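Local coordinates for A rubisco-like protein (Burkholderia fungorum, PDB 3NWR) that is of unproven function but has the fold of the rubisco large chain, is classed as a lyase and probably works on an enolisable substrate, at residues A[25-30]-A[88-93]; A[17-22]-A[96-101]; A[166-171]-A[181-186]. One frame throughout, in Å; residues are numbered along the deposited sequence.

Interaction 1: A[25-30]-A[88-93]; sequences LDPARV and PWRRAR. With SO4 (sulfate ion), chain D.
At the capped N-terminus of helix 27-37, P27 rests on the guanidinium of R90, an arginine of strand 89-99. CD of P27 stands 3.3 Å from CZ of R90, over the centre of one guanidinium face, and the two side chains cross at about a right angle. R90 gets there by bending at its third torsion (chi3 67°), which folds the charged end under the helix start; on the way its CD passes 3.7 Å from the carbonyl O of L25. Two residues along the strand from R90, CB of A92 meets CB of the same P27 at 3.9 Å, a small apolar touch between the first turn of the helix and the sheet.

The charges are handled around this contact rather than through it. The carboxylate of D26 and the guanidinium of R90 are turned 72° apart and make no direct bond. A water spans them instead, giving to OD1 of D26 at 2.9 Å and accepting from NH1 of R90 at 2.8 Å, in the guanidinium plane; a second water makes a similar link, weak on the aspartate side. The salt-bridge partner of R90 is E66, on strand 60-70. The other carboxylate oxygen of D26, OD2, takes the N-H of R29 at 2.9 Å on its anti side, 30° out of the carboxylate plane, closing the cap. A sulfate, probably from the crystallisation liquor, sits beyond: its O3 accepts from D26 N at 2.9 Å and from R29 NH1 at 3.2 Å, the latter at the guanidinium edge.

A helix that follows the first strand and packs on one face of a four-stranded antiparallel sheet is typical of the ferredoxin-like rubisco N-terminal domain; here an aspartate caps it.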
ATOM      1  N   LEU A  25       5.646  17.844 -21.056  1.00 19.46           N
ATOM      2  CA  LEU A  25       6.229  17.269 -22.260  1.00 18.61           C
ATOM      3  C   LEU A  25       5.127  16.727 -23.170  1.00 17.52           C
ATOM      4  O   LEU A  25       3.938  16.926 -22.910  1.00 18.95           O
ATOM      5  CB  LEU A  25       7.236  16.166 -21.895  1.00 21.09           C
ATOM      6  CG  LEU A  25       8.251  16.529 -20.803  1.00 20.26           C
ATOM      7  CD1 LEU A  25       9.177  15.357 -20.507  1.00 21.62           C
ATOM      8  CD2 LEU A  25       9.055  17.775 -21.176  1.00 23.23           C
ATOM      9  N   ASP A  26       5.518  16.047 -24.243  1.00 21.20           N
ATOM     10  CA  ASP A  26       4.554  15.458 -25.167  1.00 18.78           C
ATOM     11  C   ASP A  26       3.871  14.239 -24.545  1.00 20.18           C
ATOM     12  O   ASP A  26       4.544  13.263 -24.219  1.00 19.83           O
ATOM     13  CB  ASP A  26       5.259  15.029 -26.451  1.00 22.35           C
ATOM     14  CG  ASP A  26       4.313  14.403 -27.447  1.00 28.61           C
ATOM     15  OD1 ASP A  26       3.467  15.139 -27.992  1.00 31.77           O
ATOM     16  OD2 ASP A  26       4.411  13.176 -27.678  1.00 28.65           O
ATOM     17  N   PRO A  27       2.540  14.294 -24.372  1.00 18.90           N
ATOM     18  CA  PRO A  27       1.840  13.169 -23.729  1.00 18.32           C
ATOM     19  C   PRO A  27       2.082  11.821 -24.404  1.00 18.75           C
ATOM     20  O   PRO A  27       2.264  10.823 -23.707  1.00 17.26           O
ATOM     21  CB  PRO A  27       0.367  13.566 -23.831  1.00 18.90           C
ATOM     22  CG  PRO A  27       0.400  15.077 -23.790  1.00 20.60           C
ATOM     23  CD  PRO A  27       1.652  15.457 -24.563  1.00 20.18           C
ATOM     24  N   ALA A  28       2.088  11.773 -25.732  1.00 21.00           N
ATOM     25  CA  ALA A  28       2.287  10.501 -26.415  1.00 19.78           C
ATOM     26  C   ALA A  28       3.665   9.910 -26.144  1.00 19.83           C
ATOM     27  O   ALA A  28       3.795   8.706 -25.945  1.00 20.77           O
ATOM     28  CB  ALA A  28       2.054  10.651 -27.921  1.00 25.69           C
ATOM     29  N   ARG A  29       4.696  10.756 -26.137  1.00 20.46           N
ATOM     30  CA  ARG A  29       6.047  10.291 -25.842  1.00 22.46           C
ATOM     31  C   ARG A  29       6.121   9.761 -24.414  1.00 22.37           C
ATOM     32  O   ARG A  29       6.706   8.706 -24.159  1.00 19.43           O
ATOM     33  CB  ARG A  29       7.064  11.412 -26.028  1.00 26.78           C
ATOM     34  CG  ARG A  29       8.500  10.952 -25.832  1.00 34.63           C
ATOM     35  CD  ARG A  29       9.401  12.095 -25.394  1.00 39.52           C
ATOM     36  NE  ARG A  29      10.326  11.661 -24.350  1.00 41.72           N
ATOM     37  CZ  ARG A  29      10.766  12.446 -23.374  1.00 43.61           C
ATOM     38  NH1 ARG A  29      10.370  13.710 -23.313  1.00 42.13           N
ATOM     39  NH2 ARG A  29      11.603  11.968 -22.459  1.00 48.58           N
ATOM     40  N   VAL A  30       5.519  10.502 -23.491  1.00 18.21           N
ATOM     41  CA  VAL A  30       5.518  10.109 -22.091  1.00 17.63           C
ATOM     42  C   VAL A  30       4.779   8.792 -21.908  1.00 18.89           C
ATOM     43  O   VAL A  30       5.234   7.926 -21.163  1.00 17.89           O
ATOM     44  CB  VAL A  30       4.935  11.227 -21.200  1.00 17.04           C
ATOM     45  CG1 VAL A  30       4.871  10.792 -19.739  1.00 18.76           C
ATOM     46  CG2 VAL A  30       5.788  12.486 -21.349  1.00 19.71           C
ATOM     47  N   PRO A  88       2.437  24.931 -20.510  1.00 28.42           N
ATOM     48  CA  PRO A  88       1.431  24.453 -19.557  1.00 28.10           C
ATOM     49  C   PRO A  88       1.644  22.978 -19.229  1.00 24.71           C
ATOM     50  O   PRO A  88       2.487  22.323 -19.839  1.00 24.78           O
ATOM     51  CB  PRO A  88       0.111  24.615 -20.324  1.00 30.60           C
ATOM     52  CG  PRO A  88       0.439  25.439 -21.536  1.00 37.36           C
ATOM     53  CD  PRO A  88       1.862  25.156 -21.845  1.00 33.38           C
ATOM     54  N   TRP A  89       0.879  22.472 -18.271  1.00 24.05           N
ATOM     55  CA  TRP A  89       0.991  21.071 -17.885  1.00 21.91           C
ATOM     56  C   TRP A  89      -0.121  20.264 -18.526  1.00 18.93           C
ATOM     57  O   TRP A  89      -1.260  20.239 -18.057  1.00 21.22           O
ATOM     58  CB  TRP A  89       1.056  20.942 -16.361  1.00 21.29           C
ATOM     59  CG  TRP A  89       2.368  21.449 -15.897  1.00 20.75           C
ATOM     60  CD1 TRP A  89       3.496  20.719 -15.671  1.00 19.70           C
ATOM     61  CD2 TRP A  89       2.727  22.819 -15.693  1.00 24.16           C
ATOM     62  NE1 TRP A  89       4.532  21.545 -15.311  1.00 23.22           N
ATOM     63  CE2 TRP A  89       4.083  22.841 -15.312  1.00 24.41           C
ATOM     64  CE3 TRP A  89       2.027  24.029 -15.777  1.00 26.02           C
ATOM     65  CZ2 TRP A  89       4.756  24.023 -15.013  1.00 26.78           C
ATOM     66  CZ3 TRP A  89       2.700  25.203 -15.480  1.00 28.13           C
ATOM     67  CH2 TRP A  89       4.048  25.190 -15.105  1.00 24.17           C
ATOM     68  N   ARG A  90       0.224  19.645 -19.646  1.00 18.41           N
ATOM     69  CA  ARG A  90      -0.740  18.959 -20.471  1.00 17.94           C
ATOM     70  C   ARG A  90      -1.305  17.730 -19.767  1.00 17.74           C
ATOM     71  O   ARG A  90      -0.623  17.093 -18.966  1.00 19.54           O
ATOM     72  CB  ARG A  90      -0.108  18.596 -21.814  1.00 19.92           C
ATOM     73  CG  ARG A  90       0.476  19.821 -22.529  1.00 22.78           C
ATOM     74  CD  ARG A  90       1.383  19.437 -23.692  1.00 23.16           C
ATOM     75  NE  ARG A  90       0.632  18.800 -24.765  1.00 22.82           N
ATOM     76  CZ  ARG A  90       1.159  18.438 -25.931  1.00 23.37           C
ATOM     77  NH1 ARG A  90       2.448  18.641 -26.171  1.00 23.75           N
ATOM     78  NH2 ARG A  90       0.398  17.863 -26.848  1.00 22.91           N
ATOM     79  N   ARG A  91      -2.552  17.411 -20.073  1.00 18.57           N
ATOM     80  CA  ARG A  91      -3.209  16.259 -19.478  1.00 18.30           C
ATOM     81  C   ARG A  91      -3.734  15.339 -20.561  1.00 19.98           C
ATOM     82  O   ARG A  91      -4.176  15.794 -21.616  1.00 17.96           O
ATOM     83  CB  ARG A  91      -4.340  16.710 -18.557  1.00 19.10           C
ATOM     84  CG  ARG A  91      -3.832  17.385 -17.285  1.00 22.05           C
ATOM     85  CD  ARG A  91      -4.936  18.104 -16.535  1.00 27.04           C
ATOM     86  NE  ARG A  91      -5.958  17.193 -16.037  1.00 31.18           N
ATOM     87  CZ  ARG A  91      -7.188  17.098 -16.537  1.00 29.91           C
ATOM     88  NH1 ARG A  91      -7.556  17.857 -17.561  1.00 29.64           N
ATOM     89  NH2 ARG A  91      -8.051  16.238 -16.018  1.00 28.53           N
ATOM     90  N   ALA A  92      -3.674  14.039 -20.309  1.00 16.95           N
ATOM     91  CA  ALA A  92      -4.207  13.079 -21.260  1.00 16.18           C
ATOM     92  C   ALA A  92      -4.690  11.812 -20.579  1.00 17.26           C
ATOM     93  O   ALA A  92      -4.131  11.396 -19.560  1.00 17.25           O
ATOM     94  CB  ALA A  92      -3.163  12.735 -22.311  1.00 16.71           C
ATOM     95  N   ARG A  93      -5.734  11.213 -21.144  1.00 15.20           N
ATOM     96  CA  ARG A  93      -6.145   9.868 -20.766  1.00 15.54           C
ATOM     97  C   ARG A  93      -5.464   8.913 -21.725  1.00 19.64           C
ATOM     98  O   ARG A  93      -5.497   9.124 -22.938  1.00 20.00           O
ATOM     99  CB  ARG A  93      -7.666   9.688 -20.856  1.00 20.81           C
ATOM    100  CG  ARG A  93      -8.134   8.344 -20.286  1.00 27.32           C
ATOM    101  CD  ARG A  93      -9.639   8.121 -20.387  1.00 37.39           C
ATOM    102  NE  ARG A  93     -10.000   6.786 -19.909  1.00 34.89           N
ATOM    103  CZ  ARG A  93     -10.671   6.543 -18.787  1.00 35.61           C
ATOM    104  NH1 ARG A  93     -11.084   7.549 -18.026  1.00 42.18           N
ATOM    105  NH2 ARG A  93     -10.945   5.292 -18.432  1.00 37.86           N
TER
HETATM  106  S   SO4 D 435       9.033  16.327 -25.551  0.49 36.58           S
HETATM  107  O1  SO4 D 435      10.336  16.240 -24.898  0.74 40.88           O
HETATM  108  O2  SO4 D 435       8.397  17.595 -25.208  0.60 36.53           O
HETATM  109  O3  SO4 D 435       8.189  15.221 -25.123  0.72 31.79           O
HETATM  110  O4  SO4 D 435       9.222  16.251 -26.998  0.46 47.87           O
HETATM  111  O   HOH W   1       0.976  17.039 -29.504  1.00 34.13           O
HETATM  112  O   HOH W   2       4.198  17.909 -28.293  1.00 37.40           O

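Interaction 2: A[17-22]-A[96-101]; sequences ADYLIE and LSFPLA
The ring of F98 receives the methyl of A17 at its edge, near the ring plane, with CB of A17 4.3 Å from CE1 of F98. OH of Y19 comes to that same CE1 obliquely, at 4.0 Å, and the two aromatic side chains cross at about a right angle. On the Y19 ring the neighbour from strand 89-99 is L96, whose CD1 stands 3.8 Å from CE2 of Y19, again obliquely. Both aromatics have CG anti to their own carbonyl carbon (chi1 -57° in Y19, -76° in F98), which leans each ring back toward the start of its own strand. Because the strands run in opposite senses, the rings converge, and they meet beside the A17 and L96 side chains.

Underneath, A17 and L96 form an antiparallel hydrogen-bonded pair. N of A17 gives to O of L96 at 2.9 Å and N of L96 gives to O of A17 at 2.8 Å; both bonds are close to straight. The ladder carries on away from this pair through Y19 with I94 and I21 with A92. The short strand axes lie at 143°, well short of exactly antiparallel.

The one polar atom among the packed side-chain ends, OH of Y19, bonds to the carbonyl O of V114 at the end of helix 107-114, fixing the far end of the ring. D18 points to the opposite face, where it pairs with R93 and R133.

The first strand paired antiparallel with the third, in a sheet of order 2-3-1-4 with one face packed against helices, is characteristic of the ferredoxin-like rubisco N-terminal domain.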
ATOM      1  N   ALA A  17      -4.740  -1.186 -19.177  1.00 14.69           N
ATOM      2  CA  ALA A  17      -4.767  -0.284 -18.039  1.00 14.79           C
ATOM      3  C   ALA A  17      -4.937   1.140 -18.546  1.00 14.92           C
ATOM      4  O   ALA A  17      -4.214   1.564 -19.446  1.00 16.20           O
ATOM      5  CB  ALA A  17      -3.475  -0.417 -17.242  1.00 14.37           C
ATOM      6  N   ASP A  18      -5.890   1.869 -17.972  1.00 15.18           N
ATOM      7  CA  ASP A  18      -6.139   3.260 -18.353  1.00 14.36           C
ATOM      8  C   ASP A  18      -5.546   4.186 -17.301  1.00 15.81           C
ATOM      9  O   ASP A  18      -5.674   3.920 -16.101  1.00 14.75           O
ATOM     10  CB  ASP A  18      -7.644   3.544 -18.444  1.00 15.38           C
ATOM     11  CG  ASP A  18      -8.319   2.838 -19.608  1.00 19.93           C
ATOM     12  OD1 ASP A  18      -7.623   2.253 -20.459  1.00 17.71           O
ATOM     13  OD2 ASP A  18      -9.563   2.885 -19.667  1.00 27.93           O
ATOM     14  N   TYR A  19      -4.918   5.274 -17.745  1.00 14.87           N
ATOM     15  CA  TYR A  19      -4.333   6.271 -16.849  1.00 13.71           C
ATOM     16  C   TYR A  19      -4.757   7.674 -17.216  1.00 16.36           C
ATOM     17  O   TYR A  19      -5.115   7.948 -18.361  1.00 17.42           O
ATOM     18  CB  TYR A  19      -2.802   6.238 -16.910  1.00 14.14           C
ATOM     19  CG  TYR A  19      -2.202   4.900 -16.598  1.00 13.86           C
ATOM     20  CD1 TYR A  19      -1.709   4.619 -15.331  1.00 13.25           C
ATOM     21  CD2 TYR A  19      -2.118   3.919 -17.574  1.00 12.65           C
ATOM     22  CE1 TYR A  19      -1.151   3.381 -15.049  1.00 13.10           C
ATOM     23  CE2 TYR A  19      -1.564   2.683 -17.299  1.00 14.37           C
ATOM     24  CZ  TYR A  19      -1.095   2.420 -16.034  1.00 15.07           C
ATOM     25  OH  TYR A  19      -0.553   1.188 -15.758  1.00 15.88           O
ATOM     26  N   LEU A  20      -4.709   8.558 -16.225  1.00 13.21           N
ATOM     27  CA  LEU A  20      -4.709   9.993 -16.467  1.00 13.97           C
ATOM     28  C   LEU A  20      -3.300  10.469 -16.177  1.00 17.98           C
ATOM     29  O   LEU A  20      -2.795  10.276 -15.068  1.00 17.04           O
ATOM     30  CB  LEU A  20      -5.704  10.695 -15.533  1.00 18.09           C
ATOM     31  CG  LEU A  20      -5.548  12.214 -15.405  1.00 24.21           C
ATOM     32  CD1 LEU A  20      -5.953  12.902 -16.697  1.00 21.49           C
ATOM     33  CD2 LEU A  20      -6.376  12.738 -14.235  1.00 28.83           C
ATOM     34  N   ILE A  21      -2.639  11.077 -17.161  1.00 15.37           N
ATOM     35  CA  ILE A  21      -1.298  11.584 -16.927  1.00 14.83           C
ATOM     36  C   ILE A  21      -1.241  13.089 -17.132  1.00 16.39           C
ATOM     37  O   ILE A  21      -2.099  13.672 -17.796  1.00 15.89           O
ATOM     38  CB  ILE A  21      -0.238  10.898 -17.809  1.00 16.50           C
ATOM     39  CG1 ILE A  21      -0.466  11.223 -19.291  1.00 18.15           C
ATOM     40  CG2 ILE A  21      -0.247   9.398 -17.560  1.00 19.55           C
ATOM     41  CD1 ILE A  21       0.718  10.834 -20.178  1.00 21.48           C
ATOM     42  N   GLU A  22      -0.250  13.710 -16.508  1.00 15.49           N
ATOM     43  CA  GLU A  22      -0.033  15.144 -16.630  1.00 15.14           C
ATOM     44  C   GLU A  22       1.455  15.370 -16.821  1.00 15.04           C
ATOM     45  O   GLU A  22       2.277  14.799 -16.103  1.00 16.51           O
ATOM     46  CB  GLU A  22      -0.519  15.857 -15.372  1.00 16.76           C
ATOM     47  CG  GLU A  22      -0.389  17.376 -15.406  1.00 18.34           C
ATOM     48  CD  GLU A  22      -0.687  17.988 -14.051  1.00 18.49           C
ATOM     49  OE1 GLU A  22      -1.848  17.865 -13.591  1.00 21.41           O
ATOM     50  OE2 GLU A  22       0.243  18.561 -13.448  1.00 17.66           O
ATOM     51  N   LEU A  96      -2.783   1.639 -21.855  1.00 15.52           N
ATOM     52  CA  LEU A  96      -1.656   0.760 -22.143  1.00 16.24           C
ATOM     53  C   LEU A  96      -2.119  -0.685 -22.269  1.00 16.00           C
ATOM     54  O   LEU A  96      -3.042  -1.115 -21.579  1.00 17.04           O
ATOM     55  CB  LEU A  96      -0.580   0.853 -21.057  1.00 16.75           C
ATOM     56  CG  LEU A  96       0.022   2.231 -20.811  1.00 18.53           C
ATOM     57  CD1 LEU A  96       1.173   2.122 -19.812  1.00 17.21           C
ATOM     58  CD2 LEU A  96       0.492   2.845 -22.109  1.00 19.68           C
ATOM     59  N   SER A  97      -1.466  -1.427 -23.159  1.00 16.16           N
ATOM     60  CA  SER A  97      -1.709  -2.855 -23.316  1.00 16.32           C
ATOM     61  C   SER A  97      -0.471  -3.619 -22.864  1.00 16.13           C
ATOM     62  O   SER A  97       0.626  -3.368 -23.360  1.00 17.03           O
ATOM     63  CB  SER A  97      -2.012  -3.181 -24.783  1.00 17.87           C
ATOM     64  OG  SER A  97      -2.249  -4.567 -24.969  1.00 21.42           O
ATOM     65  N   PHE A  98      -0.648  -4.534 -21.912  1.00 15.91           N
ATOM     66  CA  PHE A  98       0.456  -5.303 -21.339  1.00 17.47           C
ATOM     67  C   PHE A  98       0.353  -6.774 -21.714  1.00 17.08           C
ATOM     68  O   PHE A  98      -0.711  -7.369 -21.563  1.00 17.41           O
ATOM     69  CB  PHE A  98       0.418  -5.217 -19.811  1.00 18.76           C
ATOM     70  CG  PHE A  98       0.910  -3.907 -19.255  1.00 16.31           C
ATOM     71  CD1 PHE A  98       0.021  -2.892 -18.932  1.00 17.96           C
ATOM     72  CD2 PHE A  98       2.265  -3.708 -19.031  1.00 18.16           C
ATOM     73  CE1 PHE A  98       0.484  -1.692 -18.407  1.00 16.74           C
ATOM     74  CE2 PHE A  98       2.733  -2.502 -18.511  1.00 18.41           C
ATOM     75  CZ  PHE A  98       1.846  -1.500 -18.206  1.00 16.11           C
ATOM     76  N   PRO A  99       1.459  -7.377 -22.181  1.00 17.72           N
ATOM     77  CA  PRO A  99       1.441  -8.819 -22.449  1.00 17.04           C
ATOM     78  C   PRO A  99       1.402  -9.634 -21.157  1.00 16.74           C
ATOM     79  O   PRO A  99       2.260  -9.464 -20.286  1.00 17.68           O
ATOM     80  CB  PRO A  99       2.770  -9.070 -23.182  1.00 20.61           C
ATOM     81  CG  PRO A  99       3.291  -7.729 -23.559  1.00 23.82           C
ATOM     82  CD  PRO A  99       2.742  -6.761 -22.553  1.00 19.96           C
ATOM     83  N   LEU A 100       0.421 -10.521 -21.041  1.00 17.58           N
ATOM     84  CA  LEU A 100       0.258 -11.323 -19.831  1.00 14.71           C
ATOM     85  C   LEU A 100       1.467 -12.202 -19.544  1.00 15.74           C
ATOM     86  O   LEU A 100       1.775 -12.500 -18.389  1.00 16.46           O
ATOM     87  CB  LEU A 100      -0.996 -12.187 -19.930  1.00 16.79           C
ATOM     88  CG  LEU A 100      -2.295 -11.401 -20.064  1.00 17.52           C
ATOM     89  CD1 LEU A 100      -3.509 -12.335 -20.114  1.00 19.52           C
ATOM     90  CD2 LEU A 100      -2.442 -10.398 -18.921  1.00 20.14           C
ATOM     91  N   ALA A 101       2.160 -12.624 -20.594  1.00 15.84           N
ATOM     92  CA  ALA A 101       3.330 -13.473 -20.416  1.00 17.18           C
ATOM     93  C   ALA A 101       4.423 -12.796 -19.571  1.00 17.07           C
ATOM     94  O   ALA A 101       5.250 -13.474 -18.966  1.00 17.75           O
ATOM     95  CB  ALA A 101       3.887 -13.895 -21.778  1.00 20.77           C
TER

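Interaction 3: A[166-171]-A[181-186]; sequences TIIKPN and ALVREL
The 166-171 backbone runs past helix 176-189 in an extended, irregular course, T166 lying nearest L186 (CA to CA 8.1 Å) and I168 nearest V183 (7.5 Å), before a cis peptide bond leads into P170.

I168 is the central residue and uses both of its branches. CG2 reaches L182 CD2 at 3.9 Å, the two side chains sliding past each other in opposite directions, while CD1 at the end of the other branch meets V183 CG2 at 3.8 Å. L182 CD2 also approaches the carbonyl O of K169 at 3.2 Å, a close fit of methyl against carbonyl. One turn further along the helix from L182, CD1 of L186 touches CG2 of T166 at 3.9 Å. With OG1 of T166 anti to its own N (chi1 -163°), hydroxyl and methyl part company: the methyl faces the leucine and OG1 bonds to the carbonyl O of S380. K169 sends its amine the other way, to OD1 of N171 at 2.7 Å, in the carbonyl plane and on a lone pair. Its Lys-Pro setting resembles the loop after the first barrel strand in rubisco, where such a lysine is catalytic; the same role here is only an inference.

This is the first strand-loop-helix unit of the TIM barrel: 166-171 follows strand 163-165, I168 also packs on I194 and D196, which flank the carboxylated K195, V183 is backed by V215 and V219 of helix 208-226, and N171 comes up against E37 of the second subunit.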
ATOM      1  N   THR A 166     -23.278  -2.826  12.163  1.00 15.58           N
ATOM      2  CA  THR A 166     -22.777  -1.743  12.991  1.00 15.82           C
ATOM      3  C   THR A 166     -21.373  -2.079  13.473  1.00 18.41           C
ATOM      4  O   THR A 166     -20.901  -3.209  13.290  1.00 15.89           O
ATOM      5  CB  THR A 166     -23.719  -1.452  14.178  1.00 17.70           C
ATOM      6  OG1 THR A 166     -23.416  -0.162  14.728  1.00 19.03           O
ATOM      7  CG2 THR A 166     -23.563  -2.505  15.246  1.00 18.96           C
ATOM      8  N   ILE A 167     -20.695  -1.093  14.057  1.00 17.96           N
ATOM      9  CA  ILE A 167     -19.302  -1.247  14.471  1.00 18.71           C
ATOM     10  C   ILE A 167     -19.203  -1.157  15.986  1.00 21.29           C
ATOM     11  O   ILE A 167     -19.891  -0.363  16.620  1.00 22.50           O
ATOM     12  CB  ILE A 167     -18.366  -0.172  13.842  1.00 22.97           C
ATOM     13  CG1 ILE A 167     -18.510  -0.144  12.319  1.00 23.14           C
ATOM     14  CG2 ILE A 167     -16.899  -0.428  14.216  1.00 22.16           C
ATOM     15  CD1 ILE A 167     -19.709   0.637  11.827  1.00 32.29           C
ATOM     16  N   ILE A 168     -18.355  -1.995  16.561  1.00 15.63           N
ATOM     17  CA  ILE A 168     -18.109  -1.974  17.996  1.00 17.18           C
ATOM     18  C   ILE A 168     -17.419  -0.672  18.417  1.00 16.34           C
ATOM     19  O   ILE A 168     -16.351  -0.330  17.907  1.00 18.48           O
ATOM     20  CB  ILE A 168     -17.259  -3.199  18.403  1.00 15.60           C
ATOM     21  CG1 ILE A 168     -18.073  -4.482  18.216  1.00 15.88           C
ATOM     22  CG2 ILE A 168     -16.788  -3.071  19.855  1.00 15.45           C
ATOM     23  CD1 ILE A 168     -17.234  -5.752  18.229  1.00 15.86           C
ATOM     24  N   LYS A 169     -18.056   0.054  19.336  1.00 16.89           N
ATOM     25  CA  LYS A 169     -17.544   1.313  19.879  1.00 17.42           C
ATOM     26  C   LYS A 169     -17.502   1.209  21.400  1.00 18.74           C
ATOM     27  O   LYS A 169     -18.403   0.620  21.999  1.00 21.83           O
ATOM     28  CB  LYS A 169     -18.484   2.462  19.506  1.00 22.90           C
ATOM     29  CG  LYS A 169     -18.564   2.781  18.024  1.00 27.33           C
ATOM     30  CD  LYS A 169     -17.350   3.575  17.582  1.00 26.60           C
ATOM     31  CE  LYS A 169     -17.418   3.924  16.111  1.00 35.75           C
ATOM     32  NZ  LYS A 169     -16.238   4.736  15.708  1.00 38.11           N
ATOM     33  N   PRO A 170     -16.467   1.778  22.040  1.00 17.85           N
ATOM     34  CA  PRO A 170     -15.317   2.487  21.462  1.00 17.65           C
ATOM     35  C   PRO A 170     -14.493   1.593  20.544  1.00 16.95           C
ATOM     36  O   PRO A 170     -14.523   0.366  20.689  1.00 16.84           O
ATOM     37  CB  PRO A 170     -14.487   2.869  22.691  1.00 21.81           C
ATOM     38  CG  PRO A 170     -14.872   1.870  23.722  1.00 24.88           C
ATOM     39  CD  PRO A 170     -16.341   1.648  23.502  1.00 21.95           C
ATOM     40  N   ASN A 171     -13.761   2.214  19.621  1.00 18.32           N
ATOM     41  CA  ASN A 171     -13.025   1.482  18.586  1.00 16.96           C
ATOM     42  C   ASN A 171     -12.089   0.449  19.176  1.00 18.09           C
ATOM     43  O   ASN A 171     -11.932  -0.647  18.643  1.00 16.15           O
ATOM     44  CB  ASN A 171     -12.196   2.443  17.729  1.00 17.75           C
ATOM     45  CG  ASN A 171     -13.045   3.434  16.959  1.00 21.09           C
ATOM     46  OD1 ASN A 171     -14.216   3.186  16.676  1.00 21.58           O
ATOM     47  ND2 ASN A 171     -12.443   4.566  16.598  1.00 20.91           N
ATOM     48  N   ALA A 181     -20.276  -8.344  26.059  1.00 18.48           N
ATOM     49  CA  ALA A 181     -21.525  -7.810  26.605  1.00 18.98           C
ATOM     50  C   ALA A 181     -22.151  -6.830  25.621  1.00 19.78           C
ATOM     51  O   ALA A 181     -23.367  -6.822  25.415  1.00 21.05           O
ATOM     52  CB  ALA A 181     -21.268  -7.118  27.944  1.00 21.30           C
ATOM     53  N   LEU A 182     -21.309  -6.001  25.012  1.00 20.38           N
ATOM     54  CA  LEU A 182     -21.801  -5.029  24.047  1.00 20.03           C
ATOM     55  C   LEU A 182     -22.346  -5.736  22.817  1.00 18.95           C
ATOM     56  O   LEU A 182     -23.424  -5.410  22.325  1.00 17.57           O
ATOM     57  CB  LEU A 182     -20.686  -4.065  23.650  1.00 16.63           C
ATOM     58  CG  LEU A 182     -20.995  -3.124  22.487  1.00 17.09           C
ATOM     59  CD1 LEU A 182     -22.263  -2.315  22.734  1.00 19.05           C
ATOM     60  CD2 LEU A 182     -19.799  -2.222  22.251  1.00 17.71           C
ATOM     61  N   VAL A 183     -21.600  -6.713  22.315  1.00 16.98           N
ATOM     62  CA  VAL A 183     -22.059  -7.478  21.163  1.00 16.70           C
ATOM     63  C   VAL A 183     -23.424  -8.127  21.422  1.00 18.97           C
ATOM     64  O   VAL A 183     -24.281  -8.143  20.548  1.00 17.83           O
ATOM     65  CB  VAL A 183     -21.011  -8.514  20.735  1.00 15.64           C
ATOM     66  CG1 VAL A 183     -21.616  -9.550  19.806  1.00 20.20           C
ATOM     67  CG2 VAL A 183     -19.850  -7.814  20.067  1.00 17.31           C
ATOM     68  N   ARG A 184     -23.626  -8.644  22.631  1.00 18.89           N
ATOM     69  CA  ARG A 184     -24.930  -9.193  23.007  1.00 21.26           C
ATOM     70  C   ARG A 184     -26.044  -8.159  22.829  1.00 17.54           C
ATOM     71  O   ARG A 184     -27.088  -8.455  22.241  1.00 19.64           O
ATOM     72  CB  ARG A 184     -24.896  -9.718  24.444  1.00 21.28           C
ATOM     73  CG  ARG A 184     -26.228 -10.272  24.947  1.00 25.41           C
ATOM     74  CD  ARG A 184     -26.814 -11.294  23.988  1.00 31.51           C
ATOM     75  NE  ARG A 184     -27.558 -12.338  24.696  1.00 36.81           N
ATOM     76  CZ  ARG A 184     -28.505 -13.090  24.149  1.00 33.52           C
ATOM     77  NH1 ARG A 184     -28.846 -12.902  22.886  1.00 41.06           N
ATOM     78  NH2 ARG A 184     -29.119 -14.027  24.865  1.00 31.12           N
ATOM     79  N   GLU A 185     -25.808  -6.944  23.315  1.00 18.82           N
ATOM     80  CA  GLU A 185     -26.793  -5.869  23.190  1.00 19.63           C
ATOM     81  C   GLU A 185     -27.048  -5.510  21.731  1.00 18.56           C
ATOM     82  O   GLU A 185     -28.185  -5.268  21.342  1.00 18.28           O
ATOM     83  CB  GLU A 185     -26.344  -4.625  23.955  1.00 21.64           C
ATOM     84  CG  GLU A 185     -26.192  -4.827  25.456  1.00 25.74           C
ATOM     85  CD  GLU A 185     -25.437  -3.688  26.126  1.00 39.42           C
ATOM     86  OE1 GLU A 185     -25.051  -2.729  25.424  1.00 38.39           O
ATOM     87  OE2 GLU A 185     -25.228  -3.752  27.357  1.00 47.37           O
ATOM     88  N   LEU A 186     -25.989  -5.474  20.926  1.00 19.07           N
ATOM     89  CA  LEU A 186     -26.134  -5.145  19.510  1.00 17.28           C
ATOM     90  C   LEU A 186     -26.946  -6.220  18.777  1.00 18.26           C
ATOM     91  O   LEU A 186     -27.785  -5.909  17.934  1.00 16.82           O
ATOM     92  CB  LEU A 186     -24.758  -4.950  18.853  1.00 15.88           C
ATOM     93  CG  LEU A 186     -23.882  -3.836  19.439  1.00 17.37           C
ATOM     94  CD1 LEU A 186     -22.485  -3.805  18.809  1.00 17.52           C
ATOM     95  CD2 LEU A 186     -24.571  -2.470  19.293  1.00 20.78           C
TER

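How the interactions relate
Interactions 1 and 2 belong to one N-terminal sheet: both use strand 89-99, and they adjoin where it runs beside strand 14-23, with CG of R93 packed on the carbonyl O of Y19. Interaction 2 is fully buried and relies on strand pairing with rings packed beside it; interaction 1, nearer the surface, mixes a proline lying over an arginine's guanidinium face with water, sulfate and a helix cap. Interaction 3 lies on the opposite side of the chain's centre, about 51 Å and about 44 Å from interactions 1 and 2 between centres, in the barrel of the catalytic domain. Mostly buried like interaction 2, it joins loop to helix by aliphatic contacts, without hydrogen bonds between its segments.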